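Long-range contacts in light Chain (Clostridium botulinum, PDB 6BVD), which is the zinc metalloendopeptidase domain of a mosaic botulinum neurotoxin and, as in its relatives, probably cleaves a neuronal SNARE protein: residues M42-I47 against M152-I157; I100-A105 against Y358-K363. All coordinates share one frame; numbering follows the deposited sequence.

Interaction 1 (M42-I47 against M152-I157); sequences MDNVWI and MANLII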
ATOM      1  N   MET A  42       8.375 -12.100   6.668  1.00 21.67           N
ATOM      2  CA  MET A  42       8.021 -11.607   8.008  1.00 19.95           C
ATOM      3  C   MET A  42       8.707 -12.509   8.973  1.00 22.78           C
ATOM      4  O   MET A  42       9.146 -13.605   8.562  1.00 20.76           O
ATOM      5  CB  MET A  42       6.481 -11.594   8.271  1.00 22.45           C
ATOM      6  CG  MET A  42       5.780 -12.951   7.985  1.00 32.30           C
ATOM      7  SD  MET A  42       4.038 -13.012   8.586  1.00 24.56           S
ATOM      8  CE  MET A  42       4.329 -13.276  10.318  1.00 21.19           C
ATOM      9  N   ASP A  43       8.807 -12.120  10.249  1.00 22.22           N
ATOM     10  CA  ASP A  43       9.486 -12.977  11.239  0.54 20.53           C
ATOM     11  C   ASP A  43       8.980 -14.433  11.189  1.00 25.79           C
ATOM     12  O   ASP A  43       7.769 -14.691  11.336  1.00 21.35           O
ATOM     13  CB  ASP A  43       9.296 -12.451  12.657  0.54 22.93           C
ATOM     14  CG  ASP A  43      10.154 -11.229  12.973  0.54 24.93           C
ATOM     15  OD1 ASP A  43      11.085 -10.889  12.216  0.54 25.91           O
ATOM     16  OD2 ASP A  43       9.892 -10.613  14.016  0.54 33.07           O
ATOM     17  N   ASN A  44       9.925 -15.381  11.018  1.00 21.93           N
ATOM     18  CA  ASN A  44       9.689 -16.820  10.967  1.00 20.82           C
ATOM     19  C   ASN A  44       9.033 -17.329   9.672  1.00 15.53           C
ATOM     20  O   ASN A  44       8.623 -18.469   9.604  1.00 20.81           O
ATOM     21  CB  ASN A  44       8.863 -17.307  12.187  1.00 22.81           C
ATOM     22  CG  ASN A  44       9.611 -17.135  13.512  1.00 31.47           C
ATOM     23  OD1 ASN A  44      10.834 -17.224  13.539  1.00 21.15           O
ATOM     24  ND2 ASN A  44       8.882 -16.846  14.600  1.00 22.65           N
ATOM     25  N   VAL A  45       8.944 -16.515   8.646  1.00 19.13           N
ATOM     26  CA  VAL A  45       8.359 -16.990   7.381  1.00 21.09           C
ATOM     27  C   VAL A  45       9.335 -16.703   6.251  1.00 21.90           C
ATOM     28  O   VAL A  45       9.730 -15.546   6.001  1.00 22.38           O
ATOM     29  CB  VAL A  45       6.974 -16.308   7.065  1.00 22.32           C
ATOM     30  CG1 VAL A  45       6.365 -16.904   5.813  1.00 20.88           C
ATOM     31  CG2 VAL A  45       6.020 -16.486   8.213  1.00 16.57           C
ATOM     32  N   TRP A  46       9.724 -17.760   5.553  1.00 20.23           N
ATOM     33  CA  TRP A  46      10.685 -17.636   4.461  1.00 19.13           C
ATOM     34  C   TRP A  46      10.034 -17.973   3.164  1.00 19.84           C
ATOM     35  O   TRP A  46       9.231 -18.914   3.096  1.00 24.20           O
ATOM     36  CB  TRP A  46      11.902 -18.588   4.674  1.00 18.63           C
ATOM     37  CG  TRP A  46      12.713 -18.149   5.832  1.00 24.52           C
ATOM     38  CD1 TRP A  46      12.504 -18.461   7.127  1.00 15.53           C
ATOM     39  CD2 TRP A  46      13.837 -17.245   5.794  1.00 20.75           C
ATOM     40  NE1 TRP A  46      13.452 -17.817   7.918  1.00 21.15           N
ATOM     41  CE2 TRP A  46      14.272 -17.066   7.121  1.00 21.26           C
ATOM     42  CE3 TRP A  46      14.517 -16.581   4.763  1.00 26.79           C
ATOM     43  CZ2 TRP A  46      15.394 -16.255   7.456  1.00 19.75           C
ATOM     44  CZ3 TRP A  46      15.632 -15.760   5.095  1.00 31.72           C
ATOM     45  CH2 TRP A  46      16.037 -15.602   6.433  1.00 22.02           C
ATOM     46  N   ILE A  47      10.395 -17.235   2.125  1.00 22.37           N
ATOM     47  CA  ILE A  47       9.977 -17.591   0.773  1.00 22.84           C
ATOM     48  C   ILE A  47      11.146 -18.061  -0.084  1.00 27.07           C
ATOM     49  O   ILE A  47      12.183 -17.378  -0.168  1.00 20.93           O
ATOM     50  CB  ILE A  47       9.294 -16.395   0.068  1.00 26.74           C
ATOM     51  CG1 ILE A  47       8.105 -15.924   0.903  1.00 25.94           C
ATOM     52  CG2 ILE A  47       8.895 -16.753  -1.395  1.00 15.32           C
ATOM     53  CD1 ILE A  47       7.459 -14.649   0.419  1.00 27.07           C
ATOM     54  N   MET A 152      15.770 -21.594  13.577  1.00 21.80           N
ATOM     55  CA  MET A 152      14.384 -22.055  13.691  1.00 30.15           C
ATOM     56  C   MET A 152      13.468 -21.150  12.862  1.00 28.94           C
ATOM     57  O   MET A 152      13.805 -19.996  12.647  1.00 26.95           O
ATOM     58  CB  MET A 152      13.930 -22.076  15.152  1.00 34.92           C
ATOM     59  CG  MET A 152      14.748 -23.011  16.057  1.00 36.35           C
ATOM     60  SD  MET A 152      14.154 -23.003  17.759  1.00 39.29           S
ATOM     61  CE  MET A 152      12.373 -22.976  17.534  1.00 44.66           C
ATOM     62  N   ALA A 153      12.335 -21.675  12.385  1.00 20.19           N
ATOM     63  CA  ALA A 153      11.314 -20.848  11.696  1.00 20.50           C
ATOM     64  C   ALA A 153       9.999 -21.642  11.708  1.00 22.87           C
ATOM     65  O   ALA A 153       9.983 -22.790  12.148  1.00 19.39           O
ATOM     66  CB  ALA A 153      11.721 -20.510  10.252  1.00 17.99           C
ATOM     67  N   ASN A 154       8.897 -21.032  11.266  1.00 18.68           N
ATOM     68  CA  ASN A 154       7.601 -21.718  11.308  1.00 17.39           C
ATOM     69  C   ASN A 154       7.120 -22.166   9.922  1.00 18.95           C
ATOM     70  O   ASN A 154       6.345 -23.119   9.803  1.00 23.14           O
ATOM     71  CB  ASN A 154       6.517 -20.781  11.951  1.00 16.87           C
ATOM     72  CG  ASN A 154       6.804 -20.451  13.423  1.00 20.29           C
ATOM     73  OD1 ASN A 154       7.624 -21.118  14.109  1.00 19.15           O
ATOM     74  ND2 ASN A 154       6.104 -19.428  13.938  1.00 22.81           N
ATOM     75  N   LEU A 155       7.539 -21.476   8.877  1.00 16.98           N
ATOM     76  CA  LEU A 155       6.926 -21.672   7.566  1.00 19.68           C
ATOM     77  C   LEU A 155       7.873 -21.337   6.412  1.00 19.99           C
ATOM     78  O   LEU A 155       8.550 -20.323   6.426  1.00 18.04           O
ATOM     79  CB  LEU A 155       5.641 -20.789   7.439  1.00 10.54           C
ATOM     80  CG  LEU A 155       5.018 -20.723   6.041  1.00 17.82           C
ATOM     81  CD1 LEU A 155       4.532 -22.065   5.516  1.00 14.28           C
ATOM     82  CD2 LEU A 155       3.812 -19.684   6.068  1.00 19.30           C
ATOM     83  N   ILE A 156       7.897 -22.202   5.407  1.00 15.58           N
ATOM     84  CA  ILE A 156       8.625 -21.953   4.183  1.00 15.72           C
ATOM     85  C   ILE A 156       7.663 -22.086   3.015  1.00 18.54           C
ATOM     86  O   ILE A 156       7.033 -23.141   2.830  1.00 22.15           O
ATOM     87  CB  ILE A 156       9.793 -22.951   4.016  1.00 19.21           C
ATOM     88  CG1 ILE A 156      10.739 -22.842   5.225  1.00 19.04           C
ATOM     89  CG2 ILE A 156      10.488 -22.717   2.675  1.00 18.08           C
ATOM     90  CD1 ILE A 156      11.822 -23.903   5.236  1.00 24.91           C
ATOM     91  N   ILE A 157       7.567 -21.025   2.223  1.00 18.76           N
ATOM     92  CA  ILE A 157       6.672 -20.966   1.067  1.00 20.45           C
ATOM     93  C   ILE A 157       7.469 -21.106  -0.195  1.00 15.85           C
ATOM     94  O   ILE A 157       8.436 -20.393  -0.364  1.00 17.08           O
ATOM     95  CB  ILE A 157       5.877 -19.624   0.986  1.00 19.10           C
ATOM     96  CG1 ILE A 157       5.078 -19.368   2.287  1.00 16.66           C
ATOM     97  CG2 ILE A 157       4.943 -19.655  -0.284  1.00 16.22           C
ATOM     98  CD1 ILE A 157       4.409 -17.901   2.369  1.00 16.74           C
TER
HETATM   99  O   HOH W   1      13.834 -17.808  11.017  1.00 40.19           O
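Val45, Trp46 and Ile47 pair in parallel with Leu155, Ile156 and Ile157, the axes of the two short strands approaching to 4.7 Å with their directions 20° apart. Within the paired strands two backbone bonds alternate from one strand to the other: Trp46 N gives to Leu155 O at 3.0 Å, and Ile157 N gives to Trp46 O at 2.8 Å, both close to straight. The other two converge at the start of the pair, on Asn44 O, in a type II turn running from Met42 to Val45. Asn154 N reaches it at 3.1 Å on a lone pair in the carbonyl plane, while Leu155 N, at 3.3 Å and more bent at its hydrogen, lies nearly in line with the C=O bond.

Val45, Leu155, Ile47 and Ile157 share one side of the sheet. CG1 of Val45 stands anti to the backbone N (chi1 -176°), which sets it beside Leu155 CD2 at 3.8 Å; these two side chains run alongside each other in the same direction. The same CG1 also meets Ile157 CD1. Trp46 and Ile156 occupy the other side, where Ala153 CB sits at the indole edge, 3.8 Å from Trp46 CD1. A water in the ring plane accepts from Trp46 NE1 and donates to Met152 O at 2.7 Å, linking the indole N-H to the backbone just ahead of strand 155-158. The amides of Asn44 and Asn154 are turned 43° against each other, and their ND2 atoms bond separately, to Lys114 O and Ile113 O.

Helix 83-100 covers Ile47 and Ile157, whereas Leu155 packs on Leu230 and Val233 of helix 222-237. Flanked by strands 36-40 and 193-196, this parallel pair is internal to the mixed sheet of the clostridial neurotoxin zinc protease, its Leu155 side turned to the helix that carries the HExxH zinc motif.

Interaction 2 (I100-A105 against Y358-K363); sequences INSKPA and YEFKIK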
ATOM      1  N   ILE A 100      -2.951  -8.678   3.362  1.00 17.44           N
ATOM      2  CA  ILE A 100      -3.394  -9.388   4.546  1.00 18.70           C
ATOM      3  C   ILE A 100      -3.175  -8.540   5.800  1.00 23.08           C
ATOM      4  O   ILE A 100      -4.027  -8.481   6.710  1.00 24.10           O
ATOM      5  CB  ILE A 100      -2.665 -10.749   4.691  1.00 14.94           C
ATOM      6  CG1 ILE A 100      -3.027 -11.687   3.521  1.00 16.25           C
ATOM      7  CG2 ILE A 100      -3.058 -11.358   5.986  1.00 16.50           C
ATOM      8  CD1 ILE A 100      -2.154 -12.967   3.413  1.00 12.52           C
ATOM      9  N   ASN A 101      -2.052  -7.830   5.832  1.00 24.36           N
ATOM     10  CA  ASN A 101      -1.725  -7.018   6.997  1.00 28.24           C
ATOM     11  C   ASN A 101      -2.464  -5.670   6.991  1.00 23.55           C
ATOM     12  O   ASN A 101      -2.201  -4.851   7.850  1.00 22.79           O
ATOM     13  CB  ASN A 101      -0.187  -6.776   7.077  1.00 22.91           C
ATOM     14  CG  ASN A 101       0.338  -6.772   8.507  1.00 21.86           C
ATOM     15  OD1 ASN A 101      -0.213  -7.429   9.390  1.00 20.18           O
ATOM     16  ND2 ASN A 101       1.436  -6.025   8.745  1.00 21.53           N
ATOM     17  N   SER A 102      -3.375  -5.433   6.037  1.00 21.83           N
ATOM     18  CA  SER A 102      -4.027  -4.098   5.956  1.00 28.58           C
ATOM     19  C   SER A 102      -5.305  -4.009   6.774  1.00 32.07           C
ATOM     20  O   SER A 102      -5.861  -2.912   6.953  1.00 30.36           O
ATOM     21  CB  SER A 102      -4.337  -3.681   4.497  1.00 16.91           C
ATOM     22  OG  SER A 102      -5.425  -4.454   3.964  1.00 22.01           O
ATOM     23  N   LYS A 103      -5.788  -5.133   7.272  1.00 27.84           N
ATOM     24  CA  LYS A 103      -6.969  -5.101   8.131  1.00 25.93           C
ATOM     25  C   LYS A 103      -6.727  -5.907   9.383  1.00 24.99           C
ATOM     26  O   LYS A 103      -5.997  -6.906   9.333  1.00 22.16           O
ATOM     27  CB  LYS A 103      -8.194  -5.640   7.379  1.00 25.48           C
ATOM     28  CG  LYS A 103      -8.659  -4.685   6.278  1.00 36.71           C
ATOM     29  CD  LYS A 103      -9.767  -5.293   5.433  1.00 36.49           C
ATOM     30  CE  LYS A 103      -9.984  -4.479   4.179  1.00 40.65           C
ATOM     31  NZ  LYS A 103     -10.418  -3.089   4.499  1.00 45.05           N
ATOM     32  N   PRO A 104      -7.368  -5.522  10.494  1.00 29.64           N
ATOM     33  CA  PRO A 104      -7.200  -6.213  11.786  1.00 27.98           C
ATOM     34  C   PRO A 104      -7.397  -7.723  11.750  1.00 32.67           C
ATOM     35  O   PRO A 104      -6.586  -8.459  12.336  1.00 28.70           O
ATOM     36  CB  PRO A 104      -8.267  -5.555  12.671  1.00 31.80           C
ATOM     37  CG  PRO A 104      -8.331  -4.114  12.135  1.00 31.64           C
ATOM     38  CD  PRO A 104      -8.149  -4.268  10.633  1.00 37.56           C
ATOM     39  N   ALA A 105      -8.442  -8.208  11.075  1.00 24.85           N
ATOM     40  CA  ALA A 105      -8.670  -9.657  11.045  1.00 25.70           C
ATOM     41  C   ALA A 105      -7.480 -10.419  10.454  1.00 21.12           C
ATOM     42  O   ALA A 105      -7.184 -11.536  10.873  1.00 28.94           O
ATOM     43  CB  ALA A 105      -9.955  -9.991  10.252  1.00 27.36           C
ATOM     44  N   TYR A 358     -15.583 -11.944   4.635  1.00 27.24           N
ATOM     45  CA  TYR A 358     -16.520 -10.942   5.138  1.00 27.88           C
ATOM     46  C   TYR A 358     -15.755  -9.714   5.671  1.00 27.98           C
ATOM     47  O   TYR A 358     -16.067  -8.542   5.353  1.00 23.19           O
ATOM     48  CB  TYR A 358     -17.376 -11.558   6.247  1.00 29.14           C
ATOM     49  CG  TYR A 358     -18.139 -10.537   7.052  1.00 32.48           C
ATOM     50  CD1 TYR A 358     -19.310  -9.969   6.559  1.00 37.66           C
ATOM     51  CD2 TYR A 358     -17.682 -10.129   8.296  1.00 38.29           C
ATOM     52  CE1 TYR A 358     -20.010  -9.016   7.290  1.00 36.52           C
ATOM     53  CE2 TYR A 358     -18.362  -9.180   9.024  1.00 35.73           C
ATOM     54  CZ  TYR A 358     -19.522  -8.629   8.520  1.00 38.12           C
ATOM     55  OH  TYR A 358     -20.189  -7.685   9.261  1.00 44.22           O
ATOM     56  N   GLU A 359     -14.735  -9.985   6.470  1.00 23.82           N
ATOM     57  CA  GLU A 359     -13.903  -8.900   7.029  1.00 26.49           C
ATOM     58  C   GLU A 359     -13.157  -8.061   5.976  1.00 28.92           C
ATOM     59  O   GLU A 359     -12.993  -6.836   6.142  1.00 28.12           O
ATOM     60  CB  GLU A 359     -12.892  -9.462   8.030  1.00 23.44           C
ATOM     61  CG  GLU A 359     -13.494  -9.993   9.334  1.00 30.24           C
ATOM     62  CD  GLU A 359     -14.182  -8.917  10.170  1.00 41.63           C
ATOM     63  OE1 GLU A 359     -13.896  -7.712   9.989  1.00 50.70           O
ATOM     64  OE2 GLU A 359     -15.012  -9.274  11.026  1.00 50.45           O
ATOM     65  N   PHE A 360     -12.743  -8.704   4.890  1.00 21.99           N
ATOM     66  CA  PHE A 360     -12.028  -8.039   3.811  1.00 19.50           C
ATOM     67  C   PHE A 360     -12.928  -7.515   2.671  1.00 24.06           C
ATOM     68  O   PHE A 360     -12.433  -6.883   1.718  1.00 22.85           O
ATOM     69  CB  PHE A 360     -11.004  -9.006   3.230  1.00 29.17           C
ATOM     70  CG  PHE A 360      -9.690  -9.050   4.001  1.00 28.04           C
ATOM     71  CD1 PHE A 360      -8.584  -8.386   3.520  1.00 27.23           C
ATOM     72  CD2 PHE A 360      -9.596  -9.690   5.214  1.00 19.24           C
ATOM     73  CE1 PHE A 360      -7.365  -8.393   4.241  1.00 34.10           C
ATOM     74  CE2 PHE A 360      -8.385  -9.720   5.917  1.00 23.76           C
ATOM     75  CZ  PHE A 360      -7.285  -9.038   5.436  1.00 20.70           C
ATOM     76  N   LYS A 361     -14.241  -7.759   2.759  1.00 22.09           N
ATOM     77  CA  LYS A 361     -15.131  -7.413   1.654  1.00 20.88           C
ATOM     78  C   LYS A 361     -14.634  -7.968   0.342  1.00 20.42           C
ATOM     79  O   LYS A 361     -14.598  -7.277  -0.693  1.00 24.68           O
ATOM     80  CB  LYS A 361     -15.320  -5.882   1.581  1.00 26.94           C
ATOM     81  CG  LYS A 361     -15.940  -5.334   2.834  1.00 26.08           C
ATOM     82  CD  LYS A 361     -16.118  -3.817   2.711  1.00 39.02           C
ATOM     83  CE  LYS A 361     -17.092  -3.294   3.743  1.00 48.19           C
ATOM     84  NZ  LYS A 361     -16.477  -3.295   5.096  1.00 55.70           N
ATOM     85  N   ILE A 362     -14.234  -9.249   0.410  1.00 24.39           N
ATOM     86  CA  ILE A 362     -13.923 -10.062  -0.724  1.00 18.01           C
ATOM     87  C   ILE A 362     -15.075 -11.065  -0.949  1.00 24.84           C
ATOM     88  O   ILE A 362     -15.590 -11.636  -0.006  1.00 25.50           O
ATOM     89  CB  ILE A 362     -12.580 -10.843  -0.500  1.00 20.35           C
ATOM     90  CG1 ILE A 362     -11.381  -9.865  -0.496  1.00 23.12           C
ATOM     91  CG2 ILE A 362     -12.403 -11.895  -1.570  1.00 17.90           C
ATOM     92  CD1 ILE A 362      -9.999 -10.598  -0.084  1.00 23.77           C
ATOM     93  N   LYS A 363     -15.523 -11.215  -2.181  1.00 21.66           N
ATOM     94  CA  LYS A 363     -16.550 -12.224  -2.476  1.00 20.77           C
ATOM     95  C   LYS A 363     -15.880 -13.574  -2.579  1.00 25.06           C
ATOM     96  O   LYS A 363     -14.816 -13.682  -3.177  1.00 28.55           O
ATOM     97  CB  LYS A 363     -17.301 -11.912  -3.776  1.00 20.97           C
ATOM     98  CG  LYS A 363     -18.609 -12.742  -3.923  1.00 32.03           C
ATOM     99  CD  LYS A 363     -19.309 -12.481  -5.271  1.00 26.98           C
ATOM    100  CE  LYS A 363     -20.712 -13.116  -5.352  1.00 27.75           C
ATOM    101  NZ  LYS A 363     -21.689 -12.616  -4.297  1.00 25.44           N
TER
HETATM  102  O   HOH W   2     -13.147  -4.359   5.374  1.00 46.95           O
HETATM  103  O   HOH W   3     -10.689  -6.661  10.148  1.00 26.60           O
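The side chains of Lys103 and Phe360 overlap while running in opposing directions, the lysine methylenes lying over one face of the ring. Lys103 CD is 4.0 Å from the Phe360 ring centroid and 18° off the normal, a CH-pi contact displaced toward the rim. Ile100 O lies in the ring plane, 3.5 Å from Phe360 CZ. The ring is thus met over a face by the loop residue Lys103 and at an edge by the carbonyl of Ile100, at the end of helix 83-100.

Beyond CD the lysine chain bends at its last torsion (chi4 -62°), and Lys103 NZ binds a water at 3.1 Å that in turn donates to Glu359 O at 2.6 Å. The aliphatic part therefore packs on the phenyl group while the ammonium is linked through water to the backbone of the facing helix end. Nearby, Ala105 CB rests against Glu359 CG at 3.7 Å. A second water accepts from Ala105 N and reaches Glu359 OE1 weakly.

Lys103 is the N-cap of helix 104-115, and Lys361, with positive phi, forms a Schellman motif after helix 353-360, so one helix start faces another helix's end. Helix 222-237 lies against both segments, its Met227 touching Ile100 and Phe360.

The two contacts have centres 22 Å apart and nearest atoms about 7 Å apart, without touching. Their segments alternate along the chain, in the order 42-47, 100-105, 152-157, 358-363, so interaction 2 brings in a segment more than 200 residues beyond the last one of interaction 1. Helix 222-237, which carries zinc ligands His228 and His232, is packed by both: Leu155 from interaction 1 meets it, as do Ile100 and Phe360 from interaction 2. Helix 104-115 is also shared, starting in interaction 2 and reaching Val45 through Ile113, as is helix 83-100, which ends at Ile100 and packs on Ile47 and Ile157. Strand pairing and helix-end packing thus pack separately against the metal-binding helix.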